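Side-chain contacts in metallo-carboxypeptidase (Pseudomonas aeruginosa, PDB 4A39), which probably acts as a zinc-dependent carboxypeptidase of the M14 family, trimming residues from the C-terminal ends of peptides or proteins: residues 14-19 against 25-30; 52-57 against 107-112; 351-354 against 359-362. One frame throughout, in Å; residues are numbered along the deposited sequence.

Contact 1 (14-19 against 25-30)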
loop_
_atom_site.group_PDB
_atom_site.type_symbol
_atom_site.label_atom_id
_atom_site.label_comp_id
_atom_site.label_asym_id
_atom_site.label_seq_id
_atom_site.Cartn_x
_atom_site.Cartn_y
_atom_site.Cartn_z
ATOM N N MET A 14 -10.641 20.758 -24.032
ATOM C CA MET A 14 -9.716 19.720 -23.496
ATOM C C MET A 14 -10.443 18.381 -23.430
ATOM O O MET A 14 -11.668 18.327 -23.532
ATOM C CB MET A 14 -9.257 20.102 -22.086
ATOM C CG MET A 14 -10.347 19.936 -21.036
ATOM S SD MET A 14 -9.882 20.525 -19.402
ATOM C CE MET A 14 -10.393 22.236 -19.523
ATOM N N GLN A 15 -9.686 17.303 -23.255
ATOM C CA GLN A 15 -10.277 15.974 -23.153
ATOM C C GLN A 15 -9.720 15.259 -21.930
ATOM O O GLN A 15 -8.520 15.308 -21.669
ATOM C CB GLN A 15 -9.991 15.154 -24.413
ATOM C CG GLN A 15 -10.609 15.736 -25.671
ATOM C CD GLN A 15 -11.124 14.667 -26.616
ATOM O OE1 GLN A 15 -10.360 13.839 -27.116
ATOM N NE2 GLN A 15 -12.430 14.678 -26.862
ATOM N N ILE A 16 -10.604 14.608 -21.182
ATOM C CA ILE A 16 -10.223 13.887 -19.973
ATOM C C ILE A 16 -10.616 12.426 -20.129
ATOM O O ILE A 16 -11.675 12.116 -20.674
ATOM C CB ILE A 16 -10.924 14.496 -18.736
ATOM C CG1 ILE A 16 -10.486 15.955 -18.580
ATOM C CG2 ILE A 16 -10.594 13.688 -17.483
ATOM C CD1 ILE A 16 -11.141 16.701 -17.434
ATOM N N ARG A 17 -9.756 11.530 -19.659
ATOM C CA ARG A 17 -10.022 10.104 -19.771
ATOM C C ARG A 17 -9.324 9.297 -18.682
ATOM O O ARG A 17 -8.375 9.767 -18.049
ATOM C CB ARG A 17 -9.580 9.605 -21.153
ATOM C CG ARG A 17 -8.093 9.740 -21.433
ATOM C CD ARG A 17 -7.791 9.467 -22.905
ATOM N NE ARG A 17 -6.378 9.637 -23.233
ATOM C CZ ARG A 17 -5.428 8.746 -22.961
ATOM N NH1 ARG A 17 -5.734 7.602 -22.360
ATOM N NH2 ARG A 17 -4.169 8.994 -23.298
ATOM N N ALA A 18 -9.806 8.078 -18.468
ATOM C CA ALA A 18 -9.241 7.191 -17.456
ATOM C C ALA A 18 -9.206 5.760 -17.978
ATOM O O ALA A 18 -9.256 4.808 -17.200
ATOM C CB ALA A 18 -10.074 7.258 -16.184
ATOM N N ASP A 19 -9.107 5.623 -19.298
ATOM C CA ASP A 19 -9.081 4.317 -19.949
ATOM C C ASP A 19 -7.683 3.707 -19.962
ATOM O O ASP A 19 -7.078 3.512 -21.018
ATOM C CB ASP A 19 -9.628 4.439 -21.381
ATOM C CG ASP A 19 -8.812 5.387 -22.249
ATOM O OD1 ASP A 19 -8.360 6.436 -21.742
ATOM O OD2 ASP A 19 -8.634 5.086 -23.452
ATOM N N ILE A 25 -12.307 7.690 -13.018
ATOM C CA ILE A 25 -12.957 8.992 -13.093
ATOM C C ILE A 25 -14.127 8.936 -14.068
ATOM O O ILE A 25 -14.139 8.122 -14.995
ATOM C CB ILE A 25 -11.985 10.112 -13.561
ATOM C CG1 ILE A 25 -12.427 11.461 -12.985
ATOM C CG2 ILE A 25 -11.974 10.219 -15.077
ATOM C CD1 ILE A 25 -12.230 11.572 -11.493
ATOM N N GLN A 26 -15.110 9.798 -13.826
ATOM C CA GLN A 26 -16.281 9.944 -14.685
ATOM C C GLN A 26 -16.296 11.432 -15.015
ATOM O O GLN A 26 -16.269 12.266 -14.113
ATOM C CB GLN A 26 -17.571 9.561 -13.943
ATOM C CG GLN A 26 -17.703 8.065 -13.620
ATOM C CD GLN A 26 -18.078 7.217 -14.826
ATOM O OE1 GLN A 26 -17.548 7.399 -15.919
ATOM N NE2 GLN A 26 -18.988 6.265 -14.618
ATOM N N VAL A 27 -16.316 11.772 -16.301
ATOM C CA VAL A 27 -16.326 13.179 -16.695
ATOM C C VAL A 27 -17.746 13.727 -16.730
ATOM O O VAL A 27 -18.617 13.150 -17.366
ATOM C CB VAL A 27 -15.692 13.374 -18.093
ATOM C CG1 VAL A 27 -15.786 14.837 -18.518
ATOM C CG2 VAL A 27 -14.239 12.929 -18.063
ATOM N N ILE A 28 -17.975 14.836 -16.032
ATOM C CA ILE A 28 -19.292 15.456 -16.020
ATOM C C ILE A 28 -19.278 16.577 -17.046
ATOM O O ILE A 28 -20.053 16.572 -18.001
ATOM C CB ILE A 28 -19.633 16.039 -14.631
ATOM C CG1 ILE A 28 -19.740 14.902 -13.609
ATOM C CG2 ILE A 28 -20.939 16.827 -14.698
ATOM C CD1 ILE A 28 -19.966 15.362 -12.187
ATOM N N ASP A 29 -18.370 17.528 -16.856
ATOM C CA ASP A 29 -18.257 18.667 -17.757
ATOM C C ASP A 29 -16.863 19.280 -17.683
ATOM O O ASP A 29 -16.395 19.654 -16.605
ATOM C CB ASP A 29 -19.325 19.706 -17.394
ATOM C CG ASP A 29 -19.249 20.956 -18.249
ATOM O OD1 ASP A 29 -18.815 20.865 -19.415
ATOM O OD2 ASP A 29 -19.647 22.031 -17.752
ATOM N N ALA A 30 -16.200 19.370 -18.831
ATOM C CA ALA A 30 -14.861 19.937 -18.897
ATOM C C ALA A 30 -14.780 21.012 -19.984
ATOM O O ALA A 30 -13.716 21.254 -20.552
ATOM C CB ALA A 30 -13.842 18.832 -19.164
#
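The beta sandwich of the N-terminal domain is closed along one seam by I16, V27 and A30, with M14, A18 and I25 extending the contact at its ends. Strands 15-17 and 26-29 are the two outermost members of one long sheet that folds back on itself. Here they run antiparallel, with the CA atoms of I16 and V27 7.0 Å apart, and the join across the gap is made by side chains. I16 sits in the middle. Its CB is met by CG2 of V27 at 3.7 Å, the two branched chains lying at a slant to each other, while its CD1 extends along to the CB of A30 at 3.9 Å. Chi1 of -61° sets CG1 beside the backbone N, and the extended chi2 then carries CD1 on to that methyl. F54 and V56 of strand 53-57, together with I36 and L38 of strand 36-39, also pack on I16, so it bridges the two layers. On the same strand as I16, NH1 of R17 makes a salt bridge with OD1 of D19, and NH2 of R17 makes another with E57.

At one end M14 completes the row. Its CG lies 4.1 Å from the CB of A30, and the bend at chi3 (89°) brings CE back to 3.6 Å from the carbonyl O of the same alanine, an ordinary van der Waals touch. At the other end the longer branch of I25 leads away from 14-19, and I25 also packs on F54 and L69. Its shorter branch makes the contact, CG2 of I25 meeting the methyl CB of A18 at 3.7 Å.

Contact 2 (52-57 against 107-112)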
loop_
_atom_site.group_PDB
_atom_site.type_symbol
_atom_site.label_atom_id
_atom_site.label_comp_id
_atom_site.label_asym_id
_atom_site.label_seq_id
_atom_site.Cartn_x
_atom_site.Cartn_y
_atom_site.Cartn_z
ATOM N N PHE A 52 -8.727 7.990 -7.275
ATOM C CA PHE A 52 -9.033 8.556 -8.585
ATOM C C PHE A 52 -7.718 8.652 -9.343
ATOM O O PHE A 52 -6.650 8.717 -8.736
ATOM C CB PHE A 52 -9.693 9.942 -8.452
ATOM C CG PHE A 52 -8.832 10.980 -7.781
ATOM C CD1 PHE A 52 -7.920 11.735 -8.513
ATOM C CD2 PHE A 52 -8.952 11.215 -6.415
ATOM C CE1 PHE A 52 -7.141 12.715 -7.892
ATOM C CE2 PHE A 52 -8.182 12.187 -5.781
ATOM C CZ PHE A 52 -7.271 12.941 -6.524
ATOM N N HIS A 53 -7.801 8.637 -10.667
ATOM C CA HIS A 53 -6.622 8.710 -11.521
ATOM C C HIS A 53 -7.108 8.992 -12.938
ATOM O O HIS A 53 -7.818 8.183 -13.529
ATOM C CB HIS A 53 -5.864 7.373 -11.468
ATOM C CG HIS A 53 -4.598 7.349 -12.268
ATOM N ND1 HIS A 53 -3.871 6.194 -12.466
ATOM C CD2 HIS A 53 -3.926 8.331 -12.917
ATOM C CE1 HIS A 53 -2.809 6.464 -13.203
ATOM N NE2 HIS A 53 -2.818 7.754 -13.490
ATOM N N PHE A 54 -6.734 10.146 -13.480
ATOM C CA PHE A 54 -7.152 10.505 -14.827
ATOM C C PHE A 54 -6.130 11.361 -15.552
ATOM O O PHE A 54 -5.231 11.939 -14.938
ATOM C CB PHE A 54 -8.504 11.240 -14.812
ATOM C CG PHE A 54 -8.507 12.511 -14.004
ATOM C CD1 PHE A 54 -8.776 12.484 -12.639
ATOM C CD2 PHE A 54 -8.251 13.742 -14.614
ATOM C CE1 PHE A 54 -8.793 13.663 -11.889
ATOM C CE2 PHE A 54 -8.264 14.926 -13.872
ATOM C CZ PHE A 54 -8.537 14.884 -12.507
ATOM N N LYS A 55 -6.273 11.430 -16.871
ATOM C CA LYS A 55 -5.374 12.219 -17.701
ATOM C C LYS A 55 -6.144 13.336 -18.396
ATOM O O LYS A 55 -7.289 13.151 -18.812
ATOM C CB LYS A 55 -4.704 11.338 -18.764
ATOM C CG LYS A 55 -3.766 10.277 -18.216
ATOM C CD LYS A 55 -3.024 9.578 -19.349
ATOM C CE LYS A 55 -2.176 8.429 -18.837
ATOM N NZ LYS A 55 -1.448 7.742 -19.944
ATOM N N VAL A 56 -5.513 14.501 -18.502
ATOM C CA VAL A 56 -6.121 15.645 -19.177
ATOM C C VAL A 56 -5.236 15.962 -20.379
ATOM O O VAL A 56 -4.015 16.009 -20.260
ATOM C CB VAL A 56 -6.183 16.890 -18.261
ATOM C CG1 VAL A 56 -6.984 17.998 -18.938
ATOM C CG2 VAL A 56 -6.817 16.529 -16.925
ATOM N N GLU A 57 -5.843 16.168 -21.542
ATOM C CA GLU A 57 -5.071 16.485 -22.735
ATOM C C GLU A 57 -5.699 17.679 -23.444
ATOM O O GLU A 57 -6.878 17.974 -23.247
ATOM C CB GLU A 57 -5.023 15.270 -23.675
ATOM C CG GLU A 57 -4.487 14.012 -23.011
ATOM C CD GLU A 57 -4.580 12.770 -23.888
ATOM O OE1 GLU A 57 -5.424 12.732 -24.809
ATOM O OE2 GLU A 57 -3.811 11.817 -23.633
ATOM N N LEU A 107 -14.071 17.917 -3.425
ATOM C CA LEU A 107 -12.636 18.192 -3.382
ATOM C C LEU A 107 -12.311 19.079 -4.570
ATOM O O LEU A 107 -12.726 18.788 -5.692
ATOM C CB LEU A 107 -11.816 16.900 -3.495
ATOM C CG LEU A 107 -10.292 17.098 -3.478
ATOM C CD1 LEU A 107 -9.845 17.441 -2.064
ATOM C CD2 LEU A 107 -9.585 15.844 -3.960
ATOM N N HIS A 108 -11.572 20.156 -4.321
ATOM C CA HIS A 108 -11.180 21.080 -5.376
ATOM C C HIS A 108 -9.663 21.197 -5.431
ATOM O O HIS A 108 -8.997 21.160 -4.401
ATOM C CB HIS A 108 -11.744 22.484 -5.114
ATOM C CG HIS A 108 -13.211 22.509 -4.816
ATOM N ND1 HIS A 108 -13.713 22.513 -3.532
ATOM C CD2 HIS A 108 -14.285 22.521 -5.641
ATOM C CE1 HIS A 108 -15.035 22.526 -3.579
ATOM N NE2 HIS A 108 -15.407 22.530 -4.847
ATOM N N PHE A 109 -9.120 21.323 -6.637
ATOM C CA PHE A 109 -7.691 21.531 -6.799
ATOM C C PHE A 109 -7.445 22.337 -8.069
ATOM O O PHE A 109 -8.208 22.241 -9.036
ATOM C CB PHE A 109 -6.899 20.204 -6.763
ATOM C CG PHE A 109 -7.438 19.109 -7.648
ATOM C CD1 PHE A 109 -6.986 18.965 -8.958
ATOM C CD2 PHE A 109 -8.330 18.169 -7.140
ATOM C CE1 PHE A 109 -7.410 17.893 -9.748
ATOM C CE2 PHE A 109 -8.762 17.090 -7.924
ATOM C CZ PHE A 109 -8.299 16.954 -9.228
ATOM N N GLN A 110 -6.402 23.164 -8.045
ATOM C CA GLN A 110 -6.088 24.021 -9.179
ATOM C C GLN A 110 -4.662 23.889 -9.696
ATOM O O GLN A 110 -3.728 23.592 -8.944
ATOM C CB GLN A 110 -6.333 25.496 -8.820
ATOM C CG GLN A 110 -7.706 25.819 -8.221
ATOM C CD GLN A 110 -7.819 25.458 -6.748
ATOM O OE1 GLN A 110 -6.933 25.764 -5.951
ATOM N NE2 GLN A 110 -8.923 24.814 -6.380
ATOM N N LEU A 111 -4.503 24.138 -10.992
ATOM C CA LEU A 111 -3.200 24.080 -11.636
ATOM C C LEU A 111 -3.185 24.886 -12.921
ATOM O O LEU A 111 -4.140 24.850 -13.698
ATOM C CB LEU A 111 -2.827 22.632 -11.976
ATOM C CG LEU A 111 -1.529 22.447 -12.778
ATOM C CD1 LEU A 111 -0.326 22.791 -11.904
ATOM C CD2 LEU A 111 -1.428 21.011 -13.270
ATOM N N GLU A 112 -2.111 25.641 -13.132
ATOM C CA GLU A 112 -1.934 26.371 -14.382
ATOM C C GLU A 112 -0.835 25.517 -15.009
ATOM O O GLU A 112 0.353 25.722 -14.741
ATOM C CB GLU A 112 -1.426 27.791 -14.145
ATOM C CG GLU A 112 -1.331 28.599 -15.430
ATOM C CD GLU A 112 -0.740 29.976 -15.224
ATOM O OE1 GLU A 112 -1.171 30.674 -14.287
ATOM O OE2 GLU A 112 0.150 30.362 -16.011
#
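Strands 53-57 and 106-111 run in roughly the same direction but well apart, the nearest pair of CA atoms, those of F52 and L107, being 11.5 Å from each other, so only long side chains can span the space between them. Two pairs do so. F54 and F109 reach in from opposite directions until their para carbons meet, CZ of F54 lying 3.9 Å from CZ of F109. Each CZ approaches the other ring at its edge and close to its plane, so the contact is edge against edge, neither face taking part in this pair. Both phenylalanines place CG between the backbone N and the carbonyl carbon (chi1 59° for F54 and 49° for F109), and the rings stand out from their strands into the interior.

A second bridge lies alongside, where CE2 of F52 comes within 4.3 Å of CD2 of L107. This methyl approaches the F52 ring obliquely. The extended chi1 of L107 (179°) carries its branches out from the backbone in that direction, and L69 touches both partners.

More aromatic rings surround the pair. F120 of strand 118-121 meets both F54 and F109, and F67 of strand 65-69 lies nearly parallel to F109. All four residues that touch across the gap are buried and apolar. Facing layers joined by phenylalanine and leucine side chains that meet midway between them, with backbone pairing kept to each strand's own neighbours, form the hydrophobic core of a beta sandwich, here that of the N-terminal domain.

Contact 3 (351-354 against 359-362)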
loop_
_atom_site.group_PDB
_atom_site.type_symbol
_atom_site.label_atom_id
_atom_site.label_comp_id
_atom_site.label_asym_id
_atom_site.label_seq_id
_atom_site.Cartn_x
_atom_site.Cartn_y
_atom_site.Cartn_z
ATOM N N PHE A 351 -1.712 9.029 2.787
ATOM C CA PHE A 351 -2.014 9.514 1.444
ATOM C C PHE A 351 -1.671 11.002 1.430
ATOM O O PHE A 351 -1.506 11.599 0.365
ATOM C CB PHE A 351 -3.503 9.359 1.102
ATOM C CG PHE A 351 -3.866 8.004 0.578
ATOM C CD1 PHE A 351 -4.187 6.968 1.449
ATOM C CD2 PHE A 351 -3.872 7.758 -0.787
ATOM C CE1 PHE A 351 -4.510 5.704 0.963
ATOM C CE2 PHE A 351 -4.192 6.496 -1.287
ATOM C CZ PHE A 351 -4.512 5.465 -0.409
ATOM N N LYS A 352 -1.591 11.593 2.621
ATOM C CA LYS A 352 -1.265 13.011 2.784
ATOM C C LYS A 352 0.258 13.110 2.880
ATOM O O LYS A 352 0.957 12.704 1.954
ATOM C CB LYS A 352 -1.943 13.561 4.052
ATOM C CG LYS A 352 -3.472 13.568 3.974
ATOM C CD LYS A 352 -4.109 13.943 5.302
ATOM C CE LYS A 352 -5.633 13.966 5.201
ATOM N NZ LYS A 352 -6.255 14.320 6.512
ATOM N N ASP A 353 0.776 13.641 3.984
ATOM C CA ASP A 353 2.224 13.745 4.175
ATOM C C ASP A 353 2.512 13.092 5.520
ATOM O O ASP A 353 1.587 12.770 6.263
ATOM C CB ASP A 353 2.650 15.225 4.223
ATOM C CG ASP A 353 4.150 15.438 3.975
ATOM O OD1 ASP A 353 4.926 14.466 3.931
ATOM O OD2 ASP A 353 4.555 16.611 3.828
ATOM N N HIS A 354 3.788 12.854 5.806
ATOM C CA HIS A 354 4.195 12.318 7.099
ATOM C C HIS A 354 4.571 13.634 7.769
ATOM O O HIS A 354 5.699 14.104 7.638
ATOM C CB HIS A 354 5.422 11.413 6.948
ATOM C CG HIS A 354 5.924 10.847 8.242
ATOM N ND1 HIS A 354 7.199 11.083 8.712
ATOM C CD2 HIS A 354 5.332 10.039 9.155
ATOM C CE1 HIS A 354 7.372 10.445 9.856
ATOM N NE2 HIS A 354 6.253 9.804 10.146
ATOM N N GLU A 359 7.320 17.613 3.763
ATOM C CA GLU A 359 7.897 17.737 2.427
ATOM C C GLU A 359 6.681 17.982 1.524
ATOM O O GLU A 359 6.349 17.167 0.664
ATOM C CB GLU A 359 8.650 16.451 2.045
ATOM C CG GLU A 359 9.938 16.265 2.858
ATOM C CD GLU A 359 10.689 14.971 2.567
ATOM O OE1 GLU A 359 10.564 14.416 1.450
ATOM O OE2 GLU A 359 11.433 14.518 3.464
ATOM N N PRO A 360 5.999 19.126 1.727
ATOM C CA PRO A 360 4.798 19.576 1.008
ATOM C C PRO A 360 4.797 19.476 -0.512
ATOM O O PRO A 360 3.745 19.254 -1.118
ATOM C CB PRO A 360 4.636 21.024 1.471
ATOM C CG PRO A 360 5.264 21.032 2.817
ATOM C CD PRO A 360 6.495 20.199 2.608
ATOM N N GLY A 361 5.961 19.655 -1.128
ATOM C CA GLY A 361 6.037 19.593 -2.576
ATOM C C GLY A 361 5.580 18.264 -3.147
ATOM O O GLY A 361 5.014 18.209 -4.239
ATOM N N THR A 362 5.818 17.189 -2.405
ATOM C CA THR A 362 5.434 15.859 -2.863
ATOM C C THR A 362 4.530 15.130 -1.885
ATOM O O THR A 362 3.873 14.155 -2.261
ATOM C CB THR A 362 6.659 14.950 -3.044
ATOM O OG1 THR A 362 7.309 14.785 -1.774
ATOM C CG2 THR A 362 7.637 15.548 -4.035
#
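D353 OD1 is gripped by two donors, the backbone N of H354 and NH1 of R368, while OD2 of the same carboxylate reaches across to the backbone of E359. The crossing bond is nearly straight: E359 N donates to D353 OD2 at 2.9 Å, with an N-H...O angle of 171°, and it uses the syn lone pair of that oxygen. The bond to OD1 from H354 N, at 2.7 Å, is more bent (137°) and arrives from above the carboxylate plane. A chi1 of -162°, with CG anti to the backbone N, turns the carboxylate toward residues 359-362.

Residues 359-362 form a beta turn, closed by T362 N donating to E359 O at 3.1 Å, with P360 and G361 at its corners. D353 thus holds the first residue of this turn, and CD of P360 lies 4.3 Å from OD2 of D353. R368 belongs to helix 366-383, whereas R97, from the N-terminal domain, bonds to the carbonyls of F351 and T362.

E359 OE1 stays 6.2 Å from D353 OD1, and R368 NE makes a long, weak ion pair with E359 OE1. Both oxygens of the buried D353 have partners, one of them cationic, so the group is probably ionised, tying together the start of the loop, its turn and the helix that follows.

Contacts 1 and 2 both belong to the beta sandwich of the N-terminal domain, with centres about 10 Å apart. They meet through neighbouring strands 15-17 and 53-57: R17 NH2 forms a salt bridge with E57 OE2, and Q15 O probably accepts a hydrogen bond from E57 N. Contact 1 closes the sandwich at its edge, and contact 2 fills its core. Contact 3 comes last along the chain, in the loop between strand 343-350 and helix 366-383 of the zinc carboxypeptidase domain, its centre about 17 Å from that of contact 2 and 26 Å from that of contact 1. Bonded to R97, this loop helps join the two domains.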